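Long-range contacts in TENA/THI-4 protein (Shewanella denitrificans OS217, PDB 3DDE), which is of unknown function but has an all-helical heme oxygenase-like fold and may act as an oxidoreductase: residues L111-T116 / T210-D215; E47-T52 / G86-A91; I5-L10 / M185-C190. All coordinates share one frame; numbering follows the deposited sequence. Where two conformers were deposited one is given.

How the interactions relate
Two neighbouring contacts and one remote one join helices far apart in sequence at two regions of this bundle. Along the chain, interaction 2 (helix 38-52 with the start of helix 88-97) is complete before interaction 1 (helix 112-126 with helix 193-223) begins. Interaction 3 brings the N-terminal segment to the end of helix 166-189, which directly precedes helix 193-223; its span encloses interaction 2 and crosses that of interaction 1. The centres of interactions 1 and 2 lie about 14 Å apart, and Glu47 OE1 joins them by accepting probable hydrogen bonds from Thr114 OG1 and Leu111 N. Interaction 3 is about 28 Å from both, centre to centre, and lies across the chain's centre from interaction 2.

Interaction 1 of 3, residues L111-T116 / T210-D215; sequences LPATET and TARILD
Arg212 and Ile213 meet Ala113, Thr114 and Thr116 where two antiparallel helices of the heme oxygenase-like bundle run side by side. The short axes of 112-116 and 210-215 make an angle of 167° and approach to 8.2 Å, a close spacing that the small Ala113 permits: its methyl CB lies 3.4 Å from Arg212 O, against the backbone of the other helix.

Arg212 comes first along 210-215. Its chain bends at chi2 and chi3 (-48°), curling the guanidinium back so that Ala113 CB lies over one face and Thr116 sits at its edge. The tie between the helices here is a water, which donates to Ala113 O at 2.8 Å and accepts from Arg212 NH2. Across the subunit boundary Arg212 packs on Arg212 of the second subunit, and Thr116 OG1 is hydrogen-bonded to Asn205 of that chain, which makes this helix pair part of the interface with the second subunit. Within its own helix Thr116 OG1 also donates to Pro112 O, reaching it at 2.7 Å from the face opposite to that used by Thr116 N.

Next, Ile213 CG1 packs 4.1 Å from Ala113 CB, and the side chain crosses Thr114 at about a right angle. With CG1 anti to its carbonyl carbon and CD1 extended beyond it (chi2 -179°), the branch reaches over Thr114. That threonine's hydroxyl is satisfied by Glu47 of helix 38-52, while its oxygen is bordered by hydrocarbon: Ile213 CG2 lies 3.7 Å and Ile213 CD1 3.8 Å from Thr114 OG1.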
ATOM      1  N   LEU A 111      23.342  -1.400   3.711  1.00 50.23           N
ATOM      2  CA  LEU A 111      23.738  -1.946   5.005  1.00 49.93           C
ATOM      3  C   LEU A 111      22.474  -1.988   5.907  1.00 50.07           C
ATOM      4  O   LEU A 111      21.499  -1.254   5.669  1.00 49.57           O
ATOM      5  CB  LEU A 111      24.901  -1.142   5.633  1.00 48.67           C
ATOM      6  CG  LEU A 111      26.290  -1.205   4.940  1.00 47.64           C
ATOM      7  CD1 LEU A 111      27.321  -0.266   5.589  1.00 45.70           C
ATOM      8  CD2 LEU A 111      26.812  -2.621   4.910  1.00 46.40           C
ATOM      9  N   PRO A 112      22.474  -2.847   6.946  1.00 50.25           N
ATOM     10  CA  PRO A 112      21.264  -2.960   7.788  1.00 50.14           C
ATOM     11  C   PRO A 112      20.752  -1.649   8.389  1.00 49.91           C
ATOM     12  O   PRO A 112      19.540  -1.427   8.430  1.00 49.83           O
ATOM     13  CB  PRO A 112      21.684  -3.941   8.868  1.00 49.73           C
ATOM     14  CG  PRO A 112      22.804  -4.738   8.208  1.00 49.96           C
ATOM     15  CD  PRO A 112      23.540  -3.741   7.415  1.00 49.45           C
ATOM     16  N   ALA A 113      21.650  -0.777   8.824  1.00 49.52           N
ATOM     17  CA  ALA A 113      21.236   0.499   9.401  1.00 49.47           C
ATOM     18  C   ALA A 113      20.520   1.372   8.359  1.00 49.35           C
ATOM     19  O   ALA A 113      19.592   2.096   8.682  1.00 49.25           O
ATOM     20  CB  ALA A 113      22.467   1.244  10.011  1.00 48.14           C
ATOM     21  N   THR A 114      20.958   1.285   7.107  1.00 49.90           N
ATOM     22  CA  THR A 114      20.393   2.077   6.016  1.00 49.57           C
ATOM     23  C   THR A 114      19.016   1.522   5.637  1.00 50.02           C
ATOM     24  O   THR A 114      18.072   2.278   5.423  1.00 49.78           O
ATOM     25  CB  THR A 114      21.351   2.064   4.796  1.00 48.80           C
ATOM     26  OG1 THR A 114      22.672   2.386   5.245  1.00 48.26           O
ATOM     27  CG2 THR A 114      20.907   3.047   3.711  1.00 46.68           C
ATOM     28  N   GLU A 115      18.928   0.203   5.528  1.00 50.37           N
ATOM     29  CA  GLU A 115      17.665  -0.467   5.270  1.00 50.83           C
ATOM     30  C   GLU A 115      16.653  -0.090   6.372  1.00 50.40           C
ATOM     31  O   GLU A 115      15.464   0.122   6.083  1.00 49.24           O
ATOM     32  CB  GLU A 115      17.866  -1.989   5.272  1.00 51.91           C
ATOM     33  CG  GLU A 115      16.765  -2.776   4.561  1.00 53.49           C
ATOM     34  CD  GLU A 115      16.802  -2.530   3.069  1.00 54.27           C
ATOM     35  OE1 GLU A 115      17.851  -2.756   2.426  1.00 55.84           O
ATOM     36  OE2 GLU A 115      15.795  -2.094   2.530  1.00 55.76           O
ATOM     37  N   THR A 116      17.141  -0.006   7.620  1.00 49.22           N
ATOM     38  CA  THR A 116      16.318   0.368   8.775  1.00 49.26           C
ATOM     39  C   THR A 116      15.805   1.812   8.669  1.00 49.87           C
ATOM     40  O   THR A 116      14.664   2.082   9.033  1.00 51.17           O
ATOM     41  CB  THR A 116      17.078   0.152  10.128  1.00 49.22           C
ATOM     42  OG1 THR A 116      17.539  -1.196  10.209  1.00 48.84           O
ATOM     43  CG2 THR A 116      16.189   0.472  11.366  1.00 47.67           C
ATOM     44  N   THR A 210      19.861   7.775  11.190  1.00 50.25           N
ATOM     45  CA  THR A 210      20.877   8.208  10.247  1.00 50.48           C
ATOM     46  C   THR A 210      22.266   8.082  10.902  1.00 50.58           C
ATOM     47  O   THR A 210      23.211   7.684  10.257  1.00 50.23           O
ATOM     48  CB  THR A 210      20.631   9.655   9.750  1.00 50.43           C
ATOM     49  OG1 THR A 210      19.306   9.763   9.213  1.00 49.19           O
ATOM     50  CG2 THR A 210      21.636  10.046   8.661  1.00 48.62           C
ATOM     51  N   ALA A 211      22.366   8.375  12.195  1.00 50.17           N
ATOM     52  CA  ALA A 211      23.638   8.240  12.918  1.00 50.19           C
ATOM     53  C   ALA A 211      24.106   6.785  12.964  1.00 50.29           C
ATOM     54  O   ALA A 211      25.296   6.537  12.907  1.00 50.31           O
ATOM     55  CB  ALA A 211      23.533   8.817  14.327  1.00 48.36           C
ATOM     56  N   ARG A 212      23.177   5.830  13.060  1.00 50.98           N
ATOM     57  CA  ARG A 212      23.529   4.410  13.069  1.00 50.81           C
ATOM     58  C   ARG A 212      24.169   3.980  11.743  1.00 50.80           C
ATOM     59  O   ARG A 212      24.876   2.984  11.709  1.00 50.95           O
ATOM     60  CB  ARG A 212      22.319   3.516  13.345  1.00 50.85           C
ATOM     61  CG  ARG A 212      21.611   3.756  14.708  1.00 51.74           C
ATOM     62  CD  ARG A 212      21.065   2.430  15.253  1.00 51.63           C
ATOM     63  NE  ARG A 212      20.365   1.816  14.177  1.00 52.98           N
ATOM     64  CZ  ARG A 212      20.285   0.528  13.877  1.00 52.13           C
ATOM     65  NH1 ARG A 212      20.861  -0.409  14.591  1.00 50.73           N
ATOM     66  NH2 ARG A 212      19.605   0.208  12.783  1.00 52.18           N
ATOM     67  N   ILE A 213      23.888   4.705  10.658  1.00 50.46           N
ATOM     68  CA  ILE A 213      24.490   4.416   9.359  1.00 50.72           C
ATOM     69  C   ILE A 213      26.009   4.640   9.434  1.00 50.69           C
ATOM     70  O   ILE A 213      26.785   3.838   8.921  1.00 50.55           O
ATOM     71  CB  ILE A 213      23.844   5.264   8.226  1.00 50.91           C
ATOM     72  CG1 ILE A 213      22.361   4.880   8.043  1.00 50.70           C
ATOM     73  CG2 ILE A 213      24.590   5.089   6.921  1.00 50.04           C
ATOM     74  CD1 ILE A 213      21.632   5.648   6.913  1.00 49.89           C
ATOM     75  N   LEU A 214      26.424   5.716  10.104  1.00 51.13           N
ATOM     76  CA  LEU A 214      27.843   6.017  10.337  1.00 51.06           C
ATOM     77  C   LEU A 214      28.570   4.866  11.069  1.00 50.90           C
ATOM     78  O   LEU A 214      29.733   4.561  10.777  1.00 50.49           O
ATOM     79  CB  LEU A 214      27.970   7.294  11.162  1.00 51.20           C
ATOM     80  CG  LEU A 214      27.545   8.617  10.527  1.00 51.51           C
ATOM     81  CD1 LEU A 214      27.549   9.762  11.560  1.00 51.18           C
ATOM     82  CD2 LEU A 214      28.469   8.927   9.375  1.00 51.41           C
ATOM     83  N   ASP A 215      27.870   4.237  12.014  1.00 50.97           N
ATOM     84  CA  ASP A 215      28.379   3.088  12.774  1.00 50.87           C
ATOM     85  C   ASP A 215      28.544   1.857  11.878  1.00 50.16           C
ATOM     86  O   ASP A 215      29.534   1.141  11.975  1.00 49.95           O
ATOM     87  CB  ASP A 215      27.436   2.743  13.938  1.00 52.11           C
ATOM     88  CG  ASP A 215      27.230   3.901  14.901  1.00 53.09           C
ATOM     89  OD1 ASP A 215      28.138   4.764  15.012  1.00 54.22           O
ATOM     90  OD2 ASP A 215      26.156   3.932  15.558  1.00 54.36           O
TER
HETATM   91  O   HOH W   1      19.394   3.100  11.246  1.00 30.97           O

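Interaction 2 of 3, residues E47-T52 / G86-A91; sequences ETYHYT and GHELMA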
ATOM      1  N   GLU A  47      25.950   4.334   0.930  1.00 50.06           N
ATOM      2  CA  GLU A  47      24.765   4.255   1.792  1.00 50.00           C
ATOM      3  C   GLU A  47      23.873   5.481   1.636  1.00 50.17           C
ATOM      4  O   GLU A  47      22.644   5.389   1.756  1.00 49.84           O
ATOM      5  CB  GLU A  47      25.118   4.056   3.270  1.00 49.94           C
ATOM      6  CG  GLU A  47      25.839   2.755   3.541  1.00 50.12           C
ATOM      7  CD  GLU A  47      25.165   1.584   2.871  1.00 50.20           C
ATOM      8  OE1 GLU A  47      24.014   1.272   3.250  1.00 49.50           O
ATOM      9  OE2 GLU A  47      25.788   0.987   1.955  1.00 50.31           O
ATOM     10  N   THR A  48      24.489   6.628   1.389  1.00 50.28           N
ATOM     11  CA  THR A  48      23.731   7.848   1.154  1.00 50.63           C
ATOM     12  C   THR A  48      22.894   7.666  -0.099  1.00 51.29           C
ATOM     13  O   THR A  48      21.725   8.058  -0.134  1.00 51.05           O
ATOM     14  CB  THR A  48      24.644   9.069   1.036  1.00 49.91           C
ATOM     15  OG1 THR A  48      25.346   9.223   2.279  1.00 50.06           O
ATOM     16  CG2 THR A  48      23.844  10.336   0.762  1.00 49.16           C
ATOM     17  N   TYR A  49      23.504   7.040  -1.104  1.00 51.94           N
ATOM     18  CA  TYR A  49      22.840   6.741  -2.367  1.00 51.78           C
ATOM     19  C   TYR A  49      21.623   5.868  -2.137  1.00 51.91           C
ATOM     20  O   TYR A  49      20.559   6.143  -2.698  1.00 50.38           O
ATOM     21  CB  TYR A  49      23.799   6.054  -3.353  1.00 52.41           C
ATOM     22  CG  TYR A  49      23.077   5.281  -4.433  1.00 52.67           C
ATOM     23  CD1 TYR A  49      22.654   5.895  -5.612  1.00 52.22           C
ATOM     24  CD2 TYR A  49      22.811   3.925  -4.263  1.00 52.60           C
ATOM     25  CE1 TYR A  49      21.974   5.165  -6.583  1.00 52.58           C
ATOM     26  CE2 TYR A  49      22.136   3.190  -5.219  1.00 52.35           C
ATOM     27  CZ  TYR A  49      21.717   3.805  -6.368  1.00 52.93           C
ATOM     28  OH  TYR A  49      21.040   3.028  -7.289  1.00 53.42           O
ATOM     29  N   HIS A  50      21.794   4.823  -1.316  1.00 51.81           N
ATOM     30  CA  HIS A  50      20.716   3.883  -1.005  1.00 51.20           C
ATOM     31  C   HIS A  50      19.483   4.508  -0.378  1.00 51.69           C
ATOM     32  O   HIS A  50      18.389   4.238  -0.821  1.00 52.56           O
ATOM     33  CB  HIS A  50      21.213   2.735  -0.125  1.00 50.28           C
ATOM     34  CG  HIS A  50      22.074   1.758  -0.853  1.00 49.99           C
ATOM     35  ND1 HIS A  50      21.699   1.196  -2.053  1.00 49.38           N
ATOM     36  CD2 HIS A  50      23.257   1.191  -0.525  1.00 50.35           C
ATOM     37  CE1 HIS A  50      22.626   0.342  -2.444  1.00 49.95           C
ATOM     38  NE2 HIS A  50      23.589   0.328  -1.541  1.00 50.19           N
ATOM     39  N   TYR A  51      19.637   5.323   0.654  1.00 51.89           N
ATOM     40  CA  TYR A  51      18.464   5.925   1.273  1.00 51.54           C
ATOM     41  C   TYR A  51      17.924   7.141   0.498  1.00 51.40           C
ATOM     42  O   TYR A  51      16.722   7.368   0.449  1.00 50.84           O
ATOM     43  CB  TYR A  51      18.713   6.238   2.746  1.00 52.24           C
ATOM     44  CG  TYR A  51      19.477   7.510   3.099  1.00 52.23           C
ATOM     45  CD1 TYR A  51      18.836   8.748   3.096  1.00 52.19           C
ATOM     46  CD2 TYR A  51      20.783   7.451   3.559  1.00 52.51           C
ATOM     47  CE1 TYR A  51      19.483   9.893   3.454  1.00 52.43           C
ATOM     48  CE2 TYR A  51      21.463   8.606   3.939  1.00 53.06           C
ATOM     49  CZ  TYR A  51      20.805   9.833   3.882  1.00 53.45           C
ATOM     50  OH  TYR A  51      21.465  10.998   4.233  1.00 53.00           O
ATOM     51  N   THR A  52      18.810   7.903  -0.138  1.00 51.36           N
ATOM     52  CA  THR A  52      18.404   9.081  -0.902  1.00 51.41           C
ATOM     53  C   THR A  52      17.493   8.682  -2.061  1.00 51.47           C
ATOM     54  O   THR A  52      16.609   9.433  -2.451  1.00 52.26           O
ATOM     55  CB  THR A  52      19.660   9.887  -1.387  1.00 50.85           C
ATOM     56  OG1 THR A  52      20.285  10.452  -0.234  1.00 52.02           O
ATOM     57  CG2 THR A  52      19.287  11.013  -2.320  1.00 49.61           C
ATOM     58  N   GLY A  86      15.732  11.725  -8.489  1.00 52.54           N
ATOM     59  CA  GLY A  86      17.051  11.545  -9.081  1.00 53.31           C
ATOM     60  C   GLY A  86      18.245  12.059  -8.278  1.00 53.28           C
ATOM     61  O   GLY A  86      19.396  11.787  -8.646  1.00 53.38           O
ATOM     62  N   HIS A  87      17.986  12.769  -7.179  1.00 53.29           N
ATOM     63  CA  HIS A  87      19.039  13.332  -6.328  0.50 53.40           C
ATOM     64  C   HIS A  87      20.122  12.297  -5.983  1.00 53.15           C
ATOM     65  O   HIS A  87      21.289  12.657  -5.805  1.00 53.51           O
ATOM     66  CB  HIS A  87      18.407  13.933  -5.061  0.50 53.79           C
ATOM     67  CG  HIS A  87      19.363  14.686  -4.186  0.50 54.02           C
ATOM     68  ND1 HIS A  87      20.078  15.777  -4.628  0.50 54.70           N
ATOM     69  CD2 HIS A  87      19.664  14.547  -2.874  0.50 54.26           C
ATOM     70  CE1 HIS A  87      20.815  16.249  -3.638  0.50 54.65           C
ATOM     71  NE2 HIS A  87      20.576  15.525  -2.561  0.50 54.35           N
ATOM     72  N   GLU A  88      19.738  11.020  -5.895  1.00 52.25           N
ATOM     73  CA  GLU A  88      20.708   9.953  -5.604  1.00 51.73           C
ATOM     74  C   GLU A  88      21.780   9.838  -6.707  1.00 51.71           C
ATOM     75  O   GLU A  88      22.898   9.386  -6.464  1.00 52.04           O
ATOM     76  CB  GLU A  88      20.024   8.582  -5.367  1.00 51.99           C
ATOM     77  CG  GLU A  88      19.500   7.781  -6.599  1.00 51.60           C
ATOM     78  CD  GLU A  88      18.201   8.314  -7.189  1.00 51.41           C
ATOM     79  OE1 GLU A  88      17.630   9.261  -6.607  1.00 51.76           O
ATOM     80  OE2 GLU A  88      17.755   7.782  -8.243  1.00 51.54           O
ATOM     81  N   LEU A  89      21.449  10.249  -7.921  1.00 51.26           N
ATOM     82  CA  LEU A  89      22.419  10.178  -9.015  1.00 51.89           C
ATOM     83  C   LEU A  89      23.642  11.044  -8.733  1.00 51.78           C
ATOM     84  O   LEU A  89      24.735  10.698  -9.154  1.00 51.26           O
ATOM     85  CB  LEU A  89      21.769  10.522 -10.361  1.00 52.01           C
ATOM     86  CG  LEU A  89      20.722   9.493 -10.797  1.00 52.27           C
ATOM     87  CD1 LEU A  89      20.047   9.908 -12.088  1.00 51.71           C
ATOM     88  CD2 LEU A  89      21.363   8.123 -10.950  1.00 52.45           C
HETATM   89  N   MSE A  90      23.458  12.131  -7.985  1.00 52.64           N
HETATM   90  CA  MSE A  90      24.566  13.016  -7.600  0.50 53.59           C
HETATM   91  C   MSE A  90      25.557  12.293  -6.690  1.00 52.68           C
HETATM   92  O   MSE A  90      26.754  12.535  -6.760  1.00 53.29           O
HETATM   93  CB  MSE A  90      24.056  14.282  -6.901  0.50 54.15           C
HETATM   94  CG  MSE A  90      23.061  15.102  -7.719  0.50 54.61           C
HETATM   95 SE   MSE A  90      22.655  16.818  -6.883  0.38 55.11          SE
HETATM   96  CE  MSE A  90      24.285  17.806  -7.389  0.50 55.06           C
ATOM     97  N   ALA A  91      25.058  11.411  -5.824  1.00 52.48           N
ATOM     98  CA  ALA A  91      25.932  10.641  -4.927  1.00 51.87           C
ATOM     99  C   ALA A  91      26.693   9.595  -5.751  1.00 51.69           C
ATOM    100  O   ALA A  91      27.879   9.356  -5.529  1.00 51.13           O
ATOM    101  CB  ALA A  91      25.124   9.972  -3.854  1.00 51.23           C
TER
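The ring of Tyr49 meets the aliphatic part of Glu88 where helix 38-52 of the heme oxygenase-like fold comes up against the beginning of helix 88-97. The two backbones come close, with CA of Tyr49 5.0 Å from CA of Glu88.

In Tyr49, CG stands anti to the backbone N (chi1 159°), which puts the ring beside the residue's own carbonyl carbon, where CD1 and CE1 reach Glu88. The carbonyl oxygen Glu88 O then lies in the ring plane, at its edge, 3.6 Å from Tyr49 CD1. Glu88 takes the less common first torsion, with CG between the backbone N and the carbonyl carbon (chi1 77°), and bends again at chi2. That first torsion sets Glu88 CG 3.6 Å from Tyr49 CE1; ring and carboxylate planes are inclined by 57°. Thus the aliphatic part of the glutamate does the touching, while its side chain also meets Lys53. Farther along, Ala91 CB packs on Tyr49 CB at 4.2 Å, and Val105 and Leu106 of helix 102-106 also border the tyrosine.

Thr52 divides its two branches between different tasks. Its hydroxyl OG1 turns back to donate to Thr48 O at 2.8 Å, from the face opposite to Thr52 N, which leaves the methyl CG2 directed across the contact. There Thr52 CG2 lies 3.6 Å from Glu88 N and also meets His87 CD2 in one of two modelled histidine conformers. Phe167 of helix 166-189 touches both Thr52 and His87.

Chemically, then, the contact between these two segments is mostly carbon-mediated, so van der Waals fit probably dominates, with the threonine hydroxyl satisfied inside its own helix.

Interaction 3 of 3, residues I5-L10 / M185-C190; sequences IDLTKL and MLHEVC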
ATOM      1  N   ILE A   5       4.016  26.214  16.613  1.00 52.79           N
ATOM      2  CA  ILE A   5       5.320  25.571  16.693  1.00 52.15           C
ATOM      3  C   ILE A   5       6.402  26.620  16.949  1.00 52.41           C
ATOM      4  O   ILE A   5       6.344  27.742  16.429  1.00 52.07           O
ATOM      5  CB  ILE A   5       5.618  24.674  15.447  1.00 51.99           C
ATOM      6  CG1 ILE A   5       6.786  23.720  15.749  1.00 51.94           C
ATOM      7  CG2 ILE A   5       5.861  25.506  14.191  1.00 51.30           C
ATOM      8  CD1 ILE A   5       6.995  22.649  14.702  1.00 51.62           C
ATOM      9  N   ASP A   6       7.349  26.258  17.810  1.00 52.72           N
ATOM     10  CA  ASP A   6       8.469  27.117  18.168  1.00 52.76           C
ATOM     11  C   ASP A   6       9.702  26.459  17.575  1.00 52.34           C
ATOM     12  O   ASP A   6      10.230  25.494  18.133  1.00 51.97           O
ATOM     13  CB  ASP A   6       8.594  27.225  19.688  1.00 53.31           C
ATOM     14  CG  ASP A   6       9.801  28.033  20.122  1.00 53.89           C
ATOM     15  OD1 ASP A   6      10.183  28.981  19.401  1.00 54.28           O
ATOM     16  OD2 ASP A   6      10.356  27.725  21.200  1.00 54.58           O
ATOM     17  N   LEU A   7      10.153  26.991  16.443  1.00 52.22           N
ATOM     18  CA  LEU A   7      11.295  26.430  15.732  1.00 52.52           C
ATOM     19  C   LEU A   7      12.637  26.620  16.448  1.00 52.47           C
ATOM     20  O   LEU A   7      13.595  25.904  16.159  1.00 52.91           O
ATOM     21  CB  LEU A   7      11.340  26.962  14.294  1.00 52.80           C
ATOM     22  CG  LEU A   7      10.131  26.548  13.439  1.00 53.03           C
ATOM     23  CD1 LEU A   7      10.218  27.158  12.049  1.00 53.54           C
ATOM     24  CD2 LEU A   7       9.975  25.017  13.334  1.00 52.81           C
ATOM     25  N   THR A   8      12.718  27.562  17.379  1.00 52.60           N
ATOM     26  CA  THR A   8      13.946  27.733  18.147  1.00 53.01           C
ATOM     27  C   THR A   8      14.117  26.521  19.079  1.00 53.25           C
ATOM     28  O   THR A   8      15.239  26.075  19.332  1.00 53.84           O
ATOM     29  CB  THR A   8      13.970  29.063  18.941  1.00 53.21           C
ATOM     30  OG1 THR A   8      12.889  29.100  19.881  1.00 53.31           O
ATOM     31  CG2 THR A   8      13.862  30.257  17.991  1.00 53.25           C
ATOM     32  N   LYS A   9      13.000  25.978  19.566  1.00 53.16           N
ATOM     33  CA  LYS A   9      13.031  24.785  20.415  1.00 52.93           C
ATOM     34  C   LYS A   9      13.491  23.568  19.612  1.00 52.82           C
ATOM     35  O   LYS A   9      14.288  22.781  20.110  1.00 53.56           O
ATOM     36  CB  LYS A   9      11.664  24.517  21.051  1.00 53.30           C
ATOM     37  N   LEU A  10      12.992  23.405  18.382  1.00 52.72           N
ATOM     38  CA  LEU A  10      13.435  22.291  17.521  1.00 52.16           C
ATOM     39  C   LEU A  10      14.918  22.461  17.177  1.00 51.88           C
ATOM     40  O   LEU A  10      15.684  21.510  17.292  1.00 51.82           O
ATOM     41  CB  LEU A  10      12.587  22.143  16.253  1.00 52.36           C
ATOM     42  CG  LEU A  10      11.220  21.458  16.383  1.00 52.35           C
ATOM     43  CD1 LEU A  10      10.257  22.302  17.204  1.00 52.21           C
ATOM     44  CD2 LEU A  10      10.630  21.172  15.007  1.00 51.75           C
HETATM   45  N   MSE A 185       6.021  25.672   5.912  1.00 49.76           N
HETATM   46  CA  MSE A 185       5.033  24.576   5.886  1.00 49.71           C
HETATM   47  C   MSE A 185       4.731  24.061   7.300  1.00 49.76           C
HETATM   48  O   MSE A 185       3.572  23.790   7.624  1.00 49.24           O
HETATM   49  CB  MSE A 185       5.511  23.428   4.973  1.00 48.81           C
HETATM   50  CG  MSE A 185       4.451  22.382   4.599  1.00 48.24           C
HETATM   51 SE   MSE A 185       2.810  23.121   3.812  0.75 47.19          SE
HETATM   52  CE  MSE A 185       3.602  24.346   2.564  1.00 47.11           C
ATOM     53  N   LEU A 186       5.768  23.926   8.130  1.00 50.25           N
ATOM     54  CA  LEU A 186       5.597  23.535   9.536  1.00 50.94           C
ATOM     55  C   LEU A 186       4.642  24.484  10.278  1.00 51.47           C
ATOM     56  O   LEU A 186       3.739  24.018  10.981  1.00 51.53           O
ATOM     57  CB  LEU A 186       6.947  23.474  10.269  1.00 50.63           C
ATOM     58  CG  LEU A 186       7.843  22.258  10.024  1.00 50.20           C
ATOM     59  CD1 LEU A 186       9.266  22.524  10.462  1.00 50.05           C
ATOM     60  CD2 LEU A 186       7.279  21.029  10.731  1.00 49.80           C
ATOM     61  N   HIS A 187       4.836  25.801  10.120  1.00 52.22           N
ATOM     62  CA  HIS A 187       3.959  26.796  10.758  1.00 52.76           C
ATOM     63  C   HIS A 187       2.515  26.695  10.227  1.00 52.96           C
ATOM     64  O   HIS A 187       1.560  26.938  10.958  1.00 52.71           O
ATOM     65  CB  HIS A 187       4.466  28.227  10.539  1.00 53.77           C
ATOM     66  CG  HIS A 187       5.722  28.570  11.289  1.00 54.73           C
ATOM     67  ND1 HIS A 187       5.898  28.282  12.627  1.00 55.16           N
ATOM     68  CD2 HIS A 187       6.813  29.283  10.916  1.00 55.38           C
ATOM     69  CE1 HIS A 187       7.069  28.745  13.028  1.00 55.23           C
ATOM     70  NE2 HIS A 187       7.645  29.360  12.010  1.00 55.33           N
ATOM     71  N   GLU A 188       2.368  26.326   8.956  1.00 53.39           N
ATOM     72  CA  GLU A 188       1.049  26.205   8.312  1.00 53.51           C
ATOM     73  C   GLU A 188       0.256  24.962   8.731  1.00 53.27           C
ATOM     74  O   GLU A 188      -0.947  25.050   8.982  1.00 53.97           O
ATOM     75  CB  GLU A 188       1.214  26.245   6.777  1.00 53.92           C
ATOM     76  CG  GLU A 188       0.039  25.706   5.923  1.00 54.32           C
ATOM     77  CD  GLU A 188      -1.260  26.496   6.049  1.00 55.42           C
ATOM     78  OE1 GLU A 188      -1.248  27.647   6.561  1.00 55.26           O
ATOM     79  OE2 GLU A 188      -2.302  25.954   5.597  1.00 56.10           O
ATOM     80  N   VAL A 189       0.919  23.815   8.808  1.00 52.82           N
ATOM     81  CA  VAL A 189       0.221  22.552   9.103  1.00 51.94           C
ATOM     82  C   VAL A 189       0.133  22.155  10.589  1.00 51.36           C
ATOM     83  O   VAL A 189      -0.689  21.312  10.934  1.00 50.94           O
ATOM     84  CB  VAL A 189       0.792  21.372   8.261  1.00 51.32           C
ATOM     85  CG1 VAL A 189       0.678  21.688   6.777  1.00 50.93           C
ATOM     86  CG2 VAL A 189       2.243  21.063   8.644  1.00 50.94           C
ATOM     87  N   CYS A 190       0.958  22.736  11.456  1.00 51.11           N
ATOM     88  CA  CYS A 190       0.895  22.417  12.888  1.00 51.36           C
ATOM     89  C   CYS A 190      -0.173  23.256  13.608  1.00 51.90           C
ATOM     90  O   CYS A 190       0.024  24.442  13.884  1.00 51.35           O
ATOM     91  CB  CYS A 190       2.252  22.614  13.555  1.00 51.25           C
ATOM     92  SG  CYS A 190       3.500  21.424  13.040  1.00 50.95           S
TER
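Ile5 and Leu7 pack against the imidazole of His187, bringing the N-terminal segment of this heme oxygenase-like bundle onto the last turn of helix 166-189.

The ring contacts come first. Ile5 crosses His187 at about a right angle; its CG1 branch lies anti to the backbone N (chi1 -164°), which places CG2 between the backbone N and the carbonyl carbon, from where it meets His187 ND1 at 3.2 Å. The Leu7 and His187 side chains extend toward each other, with Leu7 CD1 3.4 Å from His187 NE2. Both methyls approach obliquely, whereas Ile5 O lies in the ring plane at its edge, 3.6 Å from His187 CE1.

Purely apolar contacts continue beside the ring. Leu7 CD2 rests 3.9 Å from Leu186 CD1, and Ile5 CD1 reaches 4.1 Å from Cys190 SG, just past the helix end. Val196 and Val199 of helix 193-223 extend this hydrophobic layer by packing on Ile5 and Leu186.

Polar bonding comes from beside the contact: Ser3 OG is hydrogen-bonded to His187 ND1. The serine bond probably limits rotation of the imidazole and gives ND1 a polar partner, while the contacts across to Ile5 and Leu7 are van der Waals.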